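Local coordinates for type II secretion system protein C (Vibrio cholerae, PDB 2I6V) that probably takes part in the type II secretion system that exports proteins, including cholera toxin, through the outer membrane, and is represented here by its PDZ domain, at residues M67-S71 with V83-F87. Numbering follows the deposited sequence. Where two conformers were deposited one is given.
Sequences MTEMS and VYIQF
M70 meets both I85 and F87 on the buried face of this strand pair, and its side chain is worth following outward. CB leaves the strand, and CG of M70, set beside the backbone N (chi1 -59°), lies obliquely to the F87 ring, a tight 3.2 Å from its CE1. Next along, SD of M70 sits at the ring edge, 4.7 Å from the centroid of F87, a Met-aromatic contact. The chain then bends at chi3, and CE of M70 touches CZ of F87 and, in another direction, CD1 of I85 at 3.9 Å. I85 runs alongside M70, pointing the same way, and its CG2 lies over one face of the F87 ring, offset toward the rim.

The backbones are neighbouring strands of the antiparallel hairpin made by 69-76 and 79-86, which closes this PDZ domain of the secretion protein at its C-terminus. M70 and I85 form the hydrogen-bonded pair: I85 N gives a bond to M70 O at 2.8 Å, and M70 N returns one to I85 O. F87 N also donates to T68 O at 2.9 Å.

The other face, with E69 and Q86, is wet. One water donates to both E69 OE1 (2.6 Å) and Q86 OE1, joining carboxylate and amide planes turned 49° apart. A second accepts from Q86 NE2, bonds to T68 OG1 and gives a weak bond to E69 OE1. Q86 bends at chi2 (65°), which swings the amide back toward the chain end; there NE2 of Q86 donates almost straight to the terminal OXT of F87 at 3.1 Å, holding the amide in plane with that carboxylate oxygen. The ring of Y6 meets that of F87 with the planes nearly perpendicular.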
ATOM      1  N   MET A  67     -12.586   8.980  -2.106  1.00 25.91           N
ATOM      2  CA  MET A  67     -11.840   8.218  -3.094  1.00 26.46           C
ATOM      3  C   MET A  67     -12.632   7.034  -3.618  1.00 23.61           C
ATOM      4  O   MET A  67     -13.319   6.354  -2.856  1.00 22.52           O
ATOM      5  CB  MET A  67     -10.542   7.710  -2.497  1.00 27.83           C
ATOM      6  CG  MET A  67      -9.604   8.805  -2.092  1.00 32.06           C
ATOM      7  SD  MET A  67      -7.919   8.267  -2.367  1.00 30.04           S
ATOM      8  CE  MET A  67      -7.759   8.599  -4.117  1.00 37.94           C
ATOM      9  N   THR A  68     -12.520   6.784  -4.916  1.00 20.93           N
ATOM     10  CA  THR A  68     -13.127   5.593  -5.495  1.00 22.35           C
ATOM     11  C   THR A  68     -12.068   4.584  -5.926  1.00 19.93           C
ATOM     12  O   THR A  68     -12.390   3.454  -6.281  1.00 17.46           O
ATOM     13  CB  THR A  68     -14.026   5.924  -6.702  1.00 24.04           C
ATOM     14  OG1 THR A  68     -13.248   6.559  -7.725  1.00 27.32           O
ATOM     15  CG2 THR A  68     -15.170   6.845  -6.280  1.00 26.04           C
ATOM     16  N   GLU A  69     -10.806   5.000  -5.903  1.00 19.04           N
ATOM     17  CA  GLU A  69      -9.713   4.117  -6.293  1.00 19.81           C
ATOM     18  C   GLU A  69      -8.407   4.651  -5.736  1.00 19.01           C
ATOM     19  O   GLU A  69      -8.310   5.835  -5.409  1.00 18.27           O
ATOM     20  CB  GLU A  69      -9.619   4.015  -7.818  1.00 20.07           C
ATOM     21  CG  GLU A  69      -9.413   5.362  -8.506  1.00 23.28           C
ATOM     22  CD  GLU A  69      -9.586   5.307 -10.019  1.00 26.69           C
ATOM     23  OE1 GLU A  69     -10.067   4.282 -10.545  1.00 29.61           O
ATOM     24  OE2 GLU A  69      -9.236   6.305 -10.686  1.00 31.04           O
ATOM     25  N   MET A  70      -7.410   3.775  -5.635  1.00 17.88           N
ATOM     26  CA  MET A  70      -6.068   4.150  -5.184  1.00 18.99           C
ATOM     27  C   MET A  70      -5.043   3.340  -5.961  1.00 16.70           C
ATOM     28  O   MET A  70      -5.346   2.249  -6.439  1.00 15.57           O
ATOM     29  CB  MET A  70      -5.871   3.814  -3.710  1.00 16.24           C
ATOM     30  CG  MET A  70      -6.818   4.470  -2.756  1.00 25.05           C
ATOM     31  SD  MET A  70      -6.224   4.206  -1.080  1.00 29.62           S
ATOM     32  CE  MET A  70      -5.630   2.524  -1.161  1.00 22.82           C
ATOM     33  N   SER A  71      -3.827   3.863  -6.078  1.00 16.22           N
ATOM     34  CA  SER A  71      -2.731   3.064  -6.623  1.00 15.78           C
ATOM     35  C   SER A  71      -1.682   2.845  -5.554  1.00 17.93           C
ATOM     36  O   SER A  71      -1.319   3.770  -4.824  1.00 20.99           O
ATOM     37  CB  SER A  71      -2.086   3.750  -7.818  1.00 18.34           C
ATOM     38  OG  SER A  71      -1.254   4.801  -7.370  1.00 25.95           O
ATOM     39  N   VAL A  83      -0.136  -1.128  -8.441  1.00 12.43           N
ATOM     40  CA  VAL A  83      -1.266  -1.994  -8.186  1.00 13.02           C
ATOM     41  C   VAL A  83      -2.487  -1.097  -8.067  1.00 14.20           C
ATOM     42  O   VAL A  83      -2.472  -0.091  -7.358  1.00 13.29           O
ATOM     43  CB  VAL A  83      -1.046  -2.764  -6.879  1.00 15.07           C
ATOM     44  CG1 VAL A  83      -2.306  -3.474  -6.455  1.00 17.78           C
ATOM     45  CG2 VAL A  83       0.114  -3.756  -7.050  1.00 16.39           C
ATOM     46  N   TYR A  84      -3.537  -1.447  -8.795  0.50 13.18           N
ATOM     47  CA  TYR A  84      -4.723  -0.620  -8.821  0.50 14.43           C
ATOM     48  C   TYR A  84      -5.806  -1.188  -7.920  0.50 13.78           C
ATOM     49  O   TYR A  84      -6.287  -2.305  -8.118  0.50 12.81           O
ATOM     50  CB  TYR A  84      -5.195  -0.433 -10.257  0.50 15.15           C
ATOM     51  CG  TYR A  84      -4.095   0.141 -11.119  0.50 17.59           C
ATOM     52  CD1 TYR A  84      -3.745   1.484 -11.017  0.50 18.47           C
ATOM     53  CD2 TYR A  84      -3.383  -0.659 -12.003  0.50 19.81           C
ATOM     54  CE1 TYR A  84      -2.728   2.019 -11.789  0.50 19.63           C
ATOM     55  CE2 TYR A  84      -2.364  -0.134 -12.782  0.50 19.48           C
ATOM     56  CZ  TYR A  84      -2.042   1.206 -12.670  0.50 19.16           C
ATOM     57  OH  TYR A  84      -1.033   1.738 -13.439  0.50 18.77           O
ATOM     58  N   ILE A  85      -6.141  -0.412  -6.901  1.00 12.27           N
ATOM     59  CA  ILE A  85      -7.166  -0.776  -5.948  1.00 12.33           C
ATOM     60  C   ILE A  85      -8.480  -0.070  -6.300  1.00 12.16           C
ATOM     61  O   ILE A  85      -8.530   1.156  -6.389  1.00 12.84           O
ATOM     62  CB  ILE A  85      -6.702  -0.415  -4.516  1.00 12.87           C
ATOM     63  CG1 ILE A  85      -5.646  -1.422  -4.039  1.00 14.99           C
ATOM     64  CG2 ILE A  85      -7.879  -0.358  -3.549  1.00 14.19           C
ATOM     65  CD1 ILE A  85      -4.882  -0.969  -2.807  1.00 16.85           C
ATOM     66  N   GLN A  86      -9.530  -0.856  -6.520  1.00 11.49           N
ATOM     67  CA  GLN A  86     -10.841  -0.328  -6.864  1.00 11.41           C
ATOM     68  C   GLN A  86     -11.720  -0.367  -5.620  1.00 12.47           C
ATOM     69  O   GLN A  86     -11.912  -1.434  -5.049  1.00 12.85           O
ATOM     70  CB  GLN A  86     -11.484  -1.205  -7.941  1.00 10.26           C
ATOM     71  CG  GLN A  86     -12.861  -0.744  -8.360  1.00 12.46           C
ATOM     72  CD  GLN A  86     -12.809   0.619  -9.034  1.00 14.91           C
ATOM     73  OE1 GLN A  86     -12.218   0.769 -10.113  1.00 17.16           O
ATOM     74  NE2 GLN A  86     -13.410   1.615  -8.399  1.00 16.90           N
ATOM     75  N   PHE A  87     -12.237   0.788  -5.201  1.00 12.64           N
ATOM     76  CA  PHE A  87     -13.145   0.843  -4.060  1.00 15.85           C
ATOM     77  C   PHE A  87     -14.583   0.806  -4.569  1.00 16.72           C
ATOM     78  O   PHE A  87     -15.534   0.691  -3.794  1.00 16.88           O
ATOM     79  CB  PHE A  87     -12.939   2.124  -3.239  1.00 15.36           C
ATOM     80  CG  PHE A  87     -11.653   2.151  -2.443  1.00 16.64           C
ATOM     81  CD1 PHE A  87     -10.838   3.274  -2.457  1.00 18.87           C
ATOM     82  CD2 PHE A  87     -11.271   1.059  -1.679  1.00 18.36           C
ATOM     83  CE1 PHE A  87      -9.656   3.305  -1.718  1.00 19.28           C
ATOM     84  CE2 PHE A  87     -10.092   1.085  -0.933  1.00 18.00           C
ATOM     85  CZ  PHE A  87      -9.286   2.210  -0.960  1.00 18.27           C
ATOM     86  OXT PHE A  87     -14.819   0.894  -5.773  1.00 17.43           O
TER
HETATM   87  O   HOH W   1     -13.087   4.339  -9.593  1.00 38.55           O
HETATM   88  O   HOH W   2      -9.635   1.722 -10.673  1.00 24.34           O